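Local coordinates for protein GCN5-related N-acetyltransferase (Kribbella flavida, PDB 4MY0) that probably transfers an acetyl group from acetyl-CoA to an amine, perhaps on an aminoglycoside, as a hexameric GCN5-related N-acetyltransferase, at residues 79-84 and 115-120; 121-126 and 279-284. All blocks are in the same frame, centred on the assembly; numbering follows the deposited sequence.

Both interactions meet on the short strand 118-121, which has strand 78-90 on one flank and strand 274-284 on the other. Interaction 1 makes the parallel pairing with 78-90 that closes the beta-alpha-beta unit running through helix 99-113; interaction 2 follows along the chain, where the loop after 118-121 joins a strand more than 150 residues later. Their centres lie about 13 Å apart, each about 9 Å from the centre of the chain, and S119 O and R283 N, 2.8 Å apart in a probable hydrogen bond, link them directly. Segment 279-284 thus fixes the N-terminal acetyltransferase region, with its coenzyme A pocket, to the chain's later part.

Interaction 1 of 2, residues 79-84 and 115-120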
ATOM      1  N   ARG C  79     -38.856  -7.969 -21.845  1.00 30.37           N
ATOM      2  CA  ARG C  79     -37.814  -7.203 -22.541  1.00 33.03           C
ATOM      3  C   ARG C  79     -38.346  -5.872 -23.050  1.00 27.34           C
ATOM      4  O   ARG C  79     -39.359  -5.833 -23.741  1.00 28.18           O
ATOM      5  CB  ARG C  79     -37.256  -7.992 -23.732  1.00 32.99           C
ATOM      6  CG  ARG C  79     -36.597  -9.326 -23.381  1.00 35.40           C
ATOM      7  CD  ARG C  79     -36.274 -10.067 -24.669  1.00 37.47           C
ATOM      8  NE  ARG C  79     -35.806 -11.424 -24.440  1.00 41.56           N
ATOM      9  CZ  ARG C  79     -36.608 -12.461 -24.208  1.00 46.18           C
ATOM     10  NH1 ARG C  79     -37.926 -12.288 -24.157  1.00 45.11           N
ATOM     11  NH2 ARG C  79     -36.091 -13.668 -24.010  1.00 47.08           N
ATOM     12  N   VAL C  80     -37.662  -4.785 -22.721  1.00 26.14           N
ATOM     13  CA  VAL C  80     -38.082  -3.459 -23.152  1.00 25.75           C
ATOM     14  C   VAL C  80     -36.965  -2.843 -23.991  1.00 25.44           C
ATOM     15  O   VAL C  80     -35.816  -2.795 -23.540  1.00 24.28           O
ATOM     16  CB  VAL C  80     -38.350  -2.545 -21.933  1.00 27.27           C
ATOM     17  CG1 VAL C  80     -38.977  -1.217 -22.372  1.00 24.99           C
ATOM     18  CG2 VAL C  80     -39.231  -3.266 -20.897  1.00 25.71           C
ATOM     19  N   PRO C  81     -37.292  -2.387 -25.220  1.00 27.12           N
ATOM     20  CA  PRO C  81     -36.256  -1.760 -26.064  1.00 28.29           C
ATOM     21  C   PRO C  81     -35.641  -0.573 -25.323  1.00 30.67           C
ATOM     22  O   PRO C  81     -36.367   0.157 -24.638  1.00 28.81           O
ATOM     23  CB  PRO C  81     -37.032  -1.291 -27.298  1.00 29.38           C
ATOM     24  CG  PRO C  81     -38.279  -2.216 -27.351  1.00 27.77           C
ATOM     25  CD  PRO C  81     -38.615  -2.422 -25.878  1.00 26.75           C
HETATM   26  N   MSE C  82     -34.328  -0.400 -25.420  1.00 23.13           N
HETATM   27  CA  MSE C  82     -33.662   0.566 -24.566  1.00 22.00           C
HETATM   28  C   MSE C  82     -32.496   1.236 -25.272  1.00 26.16           C
HETATM   29  O   MSE C  82     -31.719   0.575 -25.958  1.00 24.70           O
HETATM   30  CB  MSE C  82     -33.182  -0.121 -23.282  1.00 22.23           C
HETATM   31  CG  MSE C  82     -32.628   0.852 -22.250  1.00 21.91           C
HETATM   32 SE   MSE C  82     -30.682   0.967 -22.367  0.74 28.83          SE
HETATM   33  CE  MSE C  82     -30.333  -0.542 -21.189  1.00 20.95           C
ATOM     34  N   ALA C  83     -32.371   2.549 -25.109  1.00 24.61           N
ATOM     35  CA  ALA C  83     -31.267   3.275 -25.728  1.00 22.69           C
ATOM     36  C   ALA C  83     -30.119   3.425 -24.734  1.00 21.80           C
ATOM     37  O   ALA C  83     -30.185   4.252 -23.822  1.00 22.07           O
ATOM     38  CB  ALA C  83     -31.729   4.644 -26.194  1.00 21.98           C
ATOM     39  N   GLY C  84     -29.057   2.651 -24.909  1.00 19.59           N
ATOM     40  CA  GLY C  84     -27.942   2.723 -23.965  1.00 24.24           C
ATOM     41  C   GLY C  84     -26.916   3.749 -24.422  1.00 24.21           C
ATOM     42  O   GLY C  84     -26.258   3.550 -25.441  1.00 25.78           O
ATOM     43  N   GLY C 115     -37.954   4.553 -31.664  1.00 41.81           N
ATOM     44  CA  GLY C 115     -38.915   3.717 -30.965  1.00 39.88           C
ATOM     45  C   GLY C 115     -38.481   3.149 -29.625  1.00 36.82           C
ATOM     46  O   GLY C 115     -39.121   2.237 -29.110  1.00 39.39           O
HETATM   47  N   MSE C 116     -37.412   3.675 -29.041  1.00 33.09           N
HETATM   48  CA  MSE C 116     -37.003   3.181 -27.729  1.00 33.59           C
HETATM   49  C   MSE C 116     -37.694   3.987 -26.621  1.00 30.11           C
HETATM   50  O   MSE C 116     -37.516   5.201 -26.516  1.00 31.34           O
HETATM   51  CB  MSE C 116     -35.469   3.175 -27.591  1.00 32.26           C
HETATM   52  CG  MSE C 116     -34.796   2.218 -28.599  1.00 34.71           C
HETATM   53 SE   MSE C 116     -32.998   2.792 -29.113  0.54 49.59          SE
HETATM   54  CE  MSE C 116     -32.659   1.521 -30.564  1.00 95.86           C
ATOM     55  N   PRO C 117     -38.497   3.308 -25.796  1.00 27.63           N
ATOM     56  CA  PRO C 117     -39.275   4.011 -24.767  1.00 29.49           C
ATOM     57  C   PRO C 117     -38.469   4.330 -23.497  1.00 28.65           C
ATOM     58  O   PRO C 117     -38.953   5.079 -22.643  1.00 23.48           O
ATOM     59  CB  PRO C 117     -40.395   3.019 -24.451  1.00 30.75           C
ATOM     60  CG  PRO C 117     -39.744   1.657 -24.668  1.00 34.16           C
ATOM     61  CD  PRO C 117     -38.811   1.865 -25.850  1.00 32.20           C
ATOM     62  N   ILE C 118     -37.261   3.782 -23.366  1.00 23.38           N
ATOM     63  CA  ILE C 118     -36.427   4.111 -22.220  1.00 26.53           C
ATOM     64  C   ILE C 118     -34.960   4.216 -22.631  1.00 26.52           C
ATOM     65  O   ILE C 118     -34.562   3.761 -23.709  1.00 24.36           O
ATOM     66  CB  ILE C 118     -36.518   3.047 -21.097  1.00 29.03           C
ATOM     67  CG1 ILE C 118     -36.067   1.684 -21.625  1.00 30.26           C
ATOM     68  CG2 ILE C 118     -37.929   2.980 -20.491  1.00 29.60           C
ATOM     69  CD1 ILE C 118     -36.031   0.575 -20.557  1.00 31.41           C
ATOM     70  N   SER C 119     -34.159   4.794 -21.749  1.00 23.35           N
ATOM     71  CA  SER C 119     -32.740   4.982 -22.009  1.00 23.24           C
ATOM     72  C   SER C 119     -31.962   4.822 -20.704  1.00 22.02           C
ATOM     73  O   SER C 119     -32.444   5.210 -19.639  1.00 21.33           O
ATOM     74  CB  SER C 119     -32.505   6.372 -22.619  1.00 20.56           C
ATOM     75  OG  SER C 119     -31.126   6.641 -22.765  1.00 23.37           O
ATOM     76  N   ALA C 120     -30.768   4.237 -20.779  1.00 21.48           N
ATOM     77  CA  ALA C 120     -29.926   4.088 -19.597  1.00 21.41           C
ATOM     78  C   ALA C 120     -28.463   4.411 -19.917  1.00 20.77           C
ATOM     79  O   ALA C 120     -28.047   4.381 -21.082  1.00 20.22           O
ATOM     80  CB  ALA C 120     -30.061   2.668 -18.987  1.00 18.39           C
TER
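The selenomethionine M82 and I118 form the apolar centre of this parallel strand pairing, which belongs to the beta-alpha-beta unit of the GNAT fold made by strand 78-90, helix 99-113 and strand 118-121. Their side chains cross at about a right angle, M82 CG lying 3.6 Å from I118 CG1. With chi1 at 60°, CG1 of I118 sits between its own backbone N and carbonyl carbon, and from there the branch reaches over P81 O and carries CD1 to V80 CG1. V80 CG1 also meets the ring of P117 at CG, 3.8 Å away. Farther along, the bent chain of M82 lays its selenium and CE against A120 CB. On the other face of the sheet the extended chain of M116 sets its SE 3.7 Å from A83 CB, just after G115 ends the preceding helix in a Schellman motif.

The polar edge centres on A83. Its N gives I118 O a nearly straight bond of 2.9 Å (168°), while its carbonyl oxygen accepts twice: from A120 N, which stands above the carbonyl plane, and from the hydroxyl of S119. Y134 OH is a second partner of that hydroxyl. Replacing S119 by alanine removes the hydroxyl, which would probably cost A83 O its second donor and leave Y134 OH without this mate. S119 OG lies in the carbonyl plane of A83, 2.8 Å from A83 O.

Interaction 2 of 2, residues 121-126 and 279-284; sequences LYPATT and RWMLRL. With AC8 ([(2R,3R,4R,5R)-5-(6-amino-9H-purin-9-yl)-3,4-bis(phosphonooxy)tetrahydrofuran-2-yl]methyl (3R)-3-hydroxy-2,2-dimethyl-4-oxo-4-({3-oxo-3-[(2-sulfanylethyl)amino]propyl}amino)butyl dihydrogen diphosphate), chain L.
L121 and M281 form an antiparallel hydrogen-bonded pair, the seam by which strand 118-121 of the GNAT fold takes strand 274-284 as its neighbour. M281 N sends a straight bond of 2.8 Å (172°) to L121 O; the return bond from L121 N to M281 O is longer, 3.2 Å.

One flank of this seam is packed closely by Y122 and W280. W280 CB stands over the centre of the Y122 ring, 3.8 Å from the ring centroid, in a CH-pi contact. The indole turns its edge toward the same phenol in an offset edge-to-face pair, with planes at 65°, and brings CD1 within 3.8 Å of Y122 CZ. With chi1 at 44°, W280 CG lies between the backbone N and the carbonyl carbon, and the CD1 side of the indole comes to the tyrosine. Y391 also meets the Y122 ring.

A second packed part is filled by the extended side chain of the selenomethionine M281. Its selenium passes P123 CG at 3.9 Å, and its methyl CE ends 3.6 Å from CG2 of T126, the two side chains crossing at about a right angle. T126 OG1 is hydrogen-bonded to E268 O of the second subunit.

The loose side lies at A124 and T125, which touch nothing of 279-284. Between P123 and T126 the loop swings away from strand 274-284, toward the coenzyme A derivative AC8. T125, the N-cap of helix 126-131, puts CG2 3.6 Å from CEP of AC8, and S248 of the third subunit packs on this threonine. At the thiol end, A124 N approaches the ligand sulfur S1P to 3.3 Å.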
ATOM      1  N   LEU C 121     -27.697   4.728 -18.876  1.00 19.27           N
ATOM      2  CA  LEU C 121     -26.268   5.000 -19.001  1.00 19.07           C
ATOM      3  C   LEU C 121     -25.604   4.984 -17.626  1.00 21.02           C
ATOM      4  O   LEU C 121     -26.280   5.149 -16.596  1.00 19.19           O
ATOM      5  CB  LEU C 121     -26.034   6.370 -19.653  1.00 17.59           C
ATOM      6  CG  LEU C 121     -26.706   7.587 -18.982  1.00 20.01           C
ATOM      7  CD1 LEU C 121     -25.847   8.221 -17.891  1.00 18.55           C
ATOM      8  CD2 LEU C 121     -27.114   8.643 -20.031  1.00 21.26           C
ATOM      9  N   TYR C 122     -24.287   4.784 -17.633  1.00 16.51           N
ATOM     10  CA  TYR C 122     -23.429   4.925 -16.465  1.00 16.84           C
ATOM     11  C   TYR C 122     -22.786   6.304 -16.542  1.00 19.58           C
ATOM     12  O   TYR C 122     -21.914   6.538 -17.386  1.00 20.73           O
ATOM     13  CB  TYR C 122     -22.308   3.879 -16.507  1.00 18.89           C
ATOM     14  CG  TYR C 122     -22.748   2.478 -16.128  1.00 20.85           C
ATOM     15  CD1 TYR C 122     -22.656   2.035 -14.811  1.00 19.58           C
ATOM     16  CD2 TYR C 122     -23.248   1.602 -17.083  1.00 24.22           C
ATOM     17  CE1 TYR C 122     -23.061   0.739 -14.456  1.00 23.86           C
ATOM     18  CE2 TYR C 122     -23.658   0.315 -16.745  1.00 24.07           C
ATOM     19  CZ  TYR C 122     -23.561  -0.107 -15.433  1.00 24.69           C
ATOM     20  OH  TYR C 122     -23.973  -1.381 -15.107  1.00 21.06           O
ATOM     21  N   PRO C 123     -23.203   7.223 -15.664  1.00 22.65           N
ATOM     22  CA  PRO C 123     -22.750   8.620 -15.758  1.00 20.27           C
ATOM     23  C   PRO C 123     -21.408   8.847 -15.065  1.00 22.58           C
ATOM     24  O   PRO C 123     -21.192   8.313 -13.965  1.00 24.09           O
ATOM     25  CB  PRO C 123     -23.842   9.378 -14.990  1.00 21.57           C
ATOM     26  CG  PRO C 123     -24.246   8.390 -13.877  1.00 21.66           C
ATOM     27  CD  PRO C 123     -24.165   7.012 -14.560  1.00 21.06           C
ATOM     28  N   ALA C 124     -20.517   9.628 -15.680  1.00 22.95           N
ATOM     29  CA  ALA C 124     -19.254   9.973 -15.013  1.00 26.86           C
ATOM     30  C   ALA C 124     -19.496  11.134 -14.049  1.00 25.37           C
ATOM     31  O   ALA C 124     -18.817  11.271 -13.045  1.00 23.10           O
ATOM     32  CB  ALA C 124     -18.195  10.338 -16.027  1.00 26.22           C
ATOM     33  N   THR C 125     -20.454  11.984 -14.398  1.00 25.47           N
ATOM     34  CA  THR C 125     -20.892  13.068 -13.539  1.00 23.73           C
ATOM     35  C   THR C 125     -22.406  13.103 -13.638  1.00 26.10           C
ATOM     36  O   THR C 125     -22.962  13.001 -14.732  1.00 24.40           O
ATOM     37  CB  THR C 125     -20.314  14.429 -13.976  1.00 26.18           C
ATOM     38  OG1 THR C 125     -21.086  15.484 -13.386  1.00 23.51           O
ATOM     39  CG2 THR C 125     -20.347  14.582 -15.510  1.00 23.65           C
ATOM     40  N   THR C 126     -23.078  13.241 -12.500  1.00 22.89           N
ATOM     41  CA  THR C 126     -24.523  13.136 -12.482  1.00 21.60           C
ATOM     42  C   THR C 126     -25.215  14.424 -12.918  1.00 21.21           C
ATOM     43  O   THR C 126     -26.390  14.386 -13.283  1.00 21.26           O
ATOM     44  CB  THR C 126     -25.036  12.848 -11.065  1.00 21.03           C
ATOM     45  OG1 THR C 126     -24.681  13.949 -10.216  1.00 20.88           O
ATOM     46  CG2 THR C 126     -24.453  11.543 -10.520  1.00 17.22           C
ATOM     47  N   ARG C 279     -23.591   2.411  -9.884  1.00 17.47           N
ATOM     48  CA  ARG C 279     -24.992   2.716 -10.191  1.00 22.27           C
ATOM     49  C   ARG C 279     -25.157   3.112 -11.647  1.00 21.39           C
ATOM     50  O   ARG C 279     -24.268   3.724 -12.224  1.00 22.12           O
ATOM     51  CB  ARG C 279     -25.512   3.842  -9.292  1.00 22.95           C
ATOM     52  CG  ARG C 279     -25.496   3.477  -7.831  1.00 25.99           C
ATOM     53  CD  ARG C 279     -25.573   4.683  -6.900  1.00 28.56           C
ATOM     54  NE  ARG C 279     -25.382   4.206  -5.530  1.00 29.80           N
ATOM     55  CZ  ARG C 279     -24.196   3.921  -5.000  1.00 29.59           C
ATOM     56  NH1 ARG C 279     -24.121   3.473  -3.752  1.00 31.08           N
ATOM     57  NH2 ARG C 279     -23.077   4.091  -5.707  1.00 26.16           N
ATOM     58  N   TRP C 280     -26.299   2.773 -12.243  1.00 21.30           N
ATOM     59  CA  TRP C 280     -26.602   3.294 -13.567  1.00 20.73           C
ATOM     60  C   TRP C 280     -27.909   4.074 -13.542  1.00 21.88           C
ATOM     61  O   TRP C 280     -28.757   3.852 -12.673  1.00 22.16           O
ATOM     62  CB  TRP C 280     -26.651   2.164 -14.605  1.00 20.13           C
ATOM     63  CG  TRP C 280     -27.394   0.948 -14.149  1.00 20.79           C
ATOM     64  CD1 TRP C 280     -26.857  -0.163 -13.575  1.00 20.45           C
ATOM     65  CD2 TRP C 280     -28.807   0.708 -14.256  1.00 20.52           C
ATOM     66  NE1 TRP C 280     -27.850  -1.084 -13.311  1.00 21.90           N
ATOM     67  CE2 TRP C 280     -29.056  -0.572 -13.726  1.00 22.52           C
ATOM     68  CE3 TRP C 280     -29.882   1.446 -14.771  1.00 18.68           C
ATOM     69  CZ2 TRP C 280     -30.352  -1.130 -13.672  1.00 22.01           C
ATOM     70  CZ3 TRP C 280     -31.168   0.893 -14.725  1.00 20.34           C
ATOM     71  CH2 TRP C 280     -31.391  -0.377 -14.176  1.00 20.78           C
HETATM   72  N   MSE C 281     -28.067   4.990 -14.494  1.00 20.26           N
HETATM   73  CA  MSE C 281     -29.246   5.847 -14.525  1.00 19.52           C
HETATM   74  C   MSE C 281     -30.226   5.424 -15.594  1.00 22.28           C
HETATM   75  O   MSE C 281     -29.848   4.748 -16.547  1.00 19.96           O
HETATM   76  CB  MSE C 281     -28.857   7.298 -14.755  1.00 18.40           C
HETATM   77  CG  MSE C 281     -28.232   7.935 -13.531  1.00 24.00           C
HETATM   78 SE   MSE C 281     -27.878   9.819 -13.871  0.68 28.09          SE
HETATM   79  CE  MSE C 281     -27.524  10.341 -12.026  1.00 39.18           C
ATOM     80  N   LEU C 282     -31.479   5.849 -15.421  1.00 21.89           N
ATOM     81  CA  LEU C 282     -32.577   5.488 -16.308  1.00 22.26           C
ATOM     82  C   LEU C 282     -33.376   6.739 -16.640  1.00 22.20           C
ATOM     83  O   LEU C 282     -33.500   7.636 -15.800  1.00 20.01           O
ATOM     84  CB  LEU C 282     -33.500   4.505 -15.589  1.00 19.83           C
ATOM     85  CG  LEU C 282     -34.728   4.032 -16.356  1.00 24.47           C
ATOM     86  CD1 LEU C 282     -34.274   3.204 -17.551  1.00 28.45           C
ATOM     87  CD2 LEU C 282     -35.650   3.223 -15.445  1.00 22.44           C
ATOM     88  N   ARG C 283     -33.905   6.812 -17.857  1.00 19.12           N
ATOM     89  CA  ARG C 283     -34.895   7.838 -18.190  1.00 22.23           C
ATOM     90  C   ARG C 283     -36.025   7.244 -19.036  1.00 22.30           C
ATOM     91  O   ARG C 283     -35.762   6.433 -19.924  1.00 22.17           O
ATOM     92  CB  ARG C 283     -34.250   8.994 -18.960  1.00 20.48           C
ATOM     93  CG  ARG C 283     -35.154  10.224 -19.061  1.00 21.13           C
ATOM     94  CD  ARG C 283     -34.825  11.110 -20.274  1.00 22.01           C
ATOM     95  NE  ARG C 283     -35.225  12.501 -20.035  1.00 26.35           N
ATOM     96  CZ  ARG C 283     -36.484  12.939 -20.059  1.00 30.15           C
ATOM     97  NH1 ARG C 283     -37.487  12.102 -20.312  1.00 28.49           N
ATOM     98  NH2 ARG C 283     -36.749  14.220 -19.821  1.00 28.68           N
ATOM     99  N   LEU C 284     -37.273   7.630 -18.768  1.00 21.58           N
ATOM    100  CA  LEU C 284     -38.368   7.253 -19.667  1.00 23.42           C
ATOM    101  C   LEU C 284     -38.481   8.268 -20.821  1.00 23.65           C
ATOM    102  O   LEU C 284     -38.519   9.482 -20.592  1.00 23.90           O
ATOM    103  CB  LEU C 284     -39.709   7.153 -18.930  1.00 21.97           C
ATOM    104  CG  LEU C 284     -39.927   6.214 -17.738  1.00 29.68           C
ATOM    105  CD1 LEU C 284     -41.317   5.611 -17.793  1.00 26.97           C
ATOM    106  CD2 LEU C 284     -38.864   5.129 -17.580  1.00 25.52           C
TER
HETATM  107  N1A AC8 L 400     -18.819  18.631 -12.703  1.00 23.19           N
HETATM  108  O1A AC8 L 400     -24.050  21.124 -21.293  1.00 21.14           O
HETATM  109  P1A AC8 L 400     -22.932  21.489 -20.328  1.00 20.76           P
HETATM  110  C1B AC8 L 400     -22.650  20.655 -15.431  1.00 23.95           C
HETATM  111  S1P AC8 L 400     -20.652  10.157 -18.962  1.00 23.81           S
HETATM  112  C2A AC8 L 400     -19.950  19.214 -12.262  1.00 22.28           C
HETATM  113  O2A AC8 L 400     -22.146  22.738 -20.609  1.00 17.21           O
HETATM  114  P2A AC8 L 400     -20.654  19.872 -21.030  1.00 20.04           P
HETATM  115  C2B AC8 L 400     -22.703  22.097 -15.883  1.00 24.68           C
HETATM  116  O2B AC8 L 400     -22.350  22.965 -14.798  1.00 29.90           O
HETATM  117  O2C AC8 L 400     -22.438  25.141 -16.042  1.00 70.56           O
HETATM  118  C2P AC8 L 400     -19.712  11.685 -19.306  1.00 24.40           C
HETATM  119  N3A AC8 L 400     -20.848  19.699 -13.132  1.00 21.91           N
HETATM  120  O3A AC8 L 400     -22.006  20.189 -20.217  1.00 23.57           O
HETATM  121  C3B AC8 L 400     -24.172  22.234 -16.297  1.00 23.31           C
HETATM  122  O3B AC8 L 400     -24.973  22.387 -15.121  1.00 27.38           O
HETATM  123  P3B AC8 L 400     -25.582  23.788 -14.569  1.00 70.38           P
HETATM  124  O3C AC8 L 400     -20.248  23.973 -15.640  1.00 71.19           O
HETATM  125  C3P AC8 L 400     -18.465  11.133 -19.958  1.00 28.57           C
HETATM  126  C4A AC8 L 400     -20.621  19.597 -14.469  1.00 23.41           C
HETATM  127  O4A AC8 L 400     -20.793  20.384 -22.448  1.00 19.20           O
HETATM  128  C4B AC8 L 400     -24.547  20.863 -16.828  1.00 25.11           C
HETATM  129  O4B AC8 L 400     -23.572  19.965 -16.288  1.00 19.76           O
HETATM  130  O4C AC8 L 400     -21.474  25.011 -13.694  1.00 70.24           O
HETATM  131  P4C AC8 L 400     -21.578  24.377 -15.061  1.00 69.25           P
HETATM  132  N4P AC8 L 400     -17.430  12.087 -20.350  1.00 25.14           N
HETATM  133  C5A AC8 L 400     -19.466  18.992 -14.942  1.00 26.90           C
HETATM  134  O5A AC8 L 400     -19.492  20.290 -20.177  1.00 19.76           O
HETATM  135  C5B AC8 L 400     -24.522  20.786 -18.351  1.00 22.57           C
HETATM  136  O5B AC8 L 400     -23.454  21.603 -18.816  1.00 24.35           O
HETATM  137  C5P AC8 L 400     -16.599  12.786 -19.586  1.00 22.56           C
HETATM  138  O5P AC8 L 400     -16.676  12.750 -18.363  1.00 20.98           O
HETATM  139  C6A AC8 L 400     -18.549  18.497 -14.021  1.00 23.11           C
HETATM  140  N6A AC8 L 400     -17.400  17.902 -14.434  1.00 22.49           N
HETATM  141  O6A AC8 L 400     -20.690  18.268 -21.040  1.00 20.65           O
HETATM  142  C6P AC8 L 400     -15.559  13.599 -20.321  1.00 20.66           C
HETATM  143  N7A AC8 L 400     -19.496  19.037 -16.296  1.00 27.11           N
HETATM  144  O7A AC8 L 400     -24.453  24.790 -14.531  1.00 66.54           O
HETATM  145  C7P AC8 L 400     -15.151  14.923 -19.659  1.00 20.09           C
HETATM  146  C8A AC8 L 400     -20.654  19.650 -16.652  1.00 28.59           C
HETATM  147  O8A AC8 L 400     -26.682  24.131 -15.554  1.00 68.78           O
HETATM  148  N8P AC8 L 400     -16.317  15.810 -19.698  1.00 18.92           N
HETATM  149  N9A AC8 L 400     -21.323  19.999 -15.533  1.00 24.30           N
HETATM  150  O9A AC8 L 400     -26.073  23.411 -13.187  1.00 72.01           O
HETATM  151  C9P AC8 L 400     -17.042  16.169 -20.756  1.00 24.14           C
HETATM  152  O9P AC8 L 400     -16.753  15.767 -21.871  1.00 19.56           O
HETATM  153  CAP AC8 L 400     -18.224  17.104 -20.565  1.00 21.27           C
HETATM  154  OAP AC8 L 400     -17.894  18.120 -19.616  1.00 24.03           O
HETATM  155  CBP AC8 L 400     -19.502  16.409 -20.076  1.00 17.42           C
HETATM  156  CCP AC8 L 400     -20.569  17.491 -19.845  1.00 20.75           C
HETATM  157  CDP AC8 L 400     -20.008  15.429 -21.129  1.00 16.46           C
HETATM  158  CEP AC8 L 400     -19.271  15.670 -18.769  1.00 14.19           C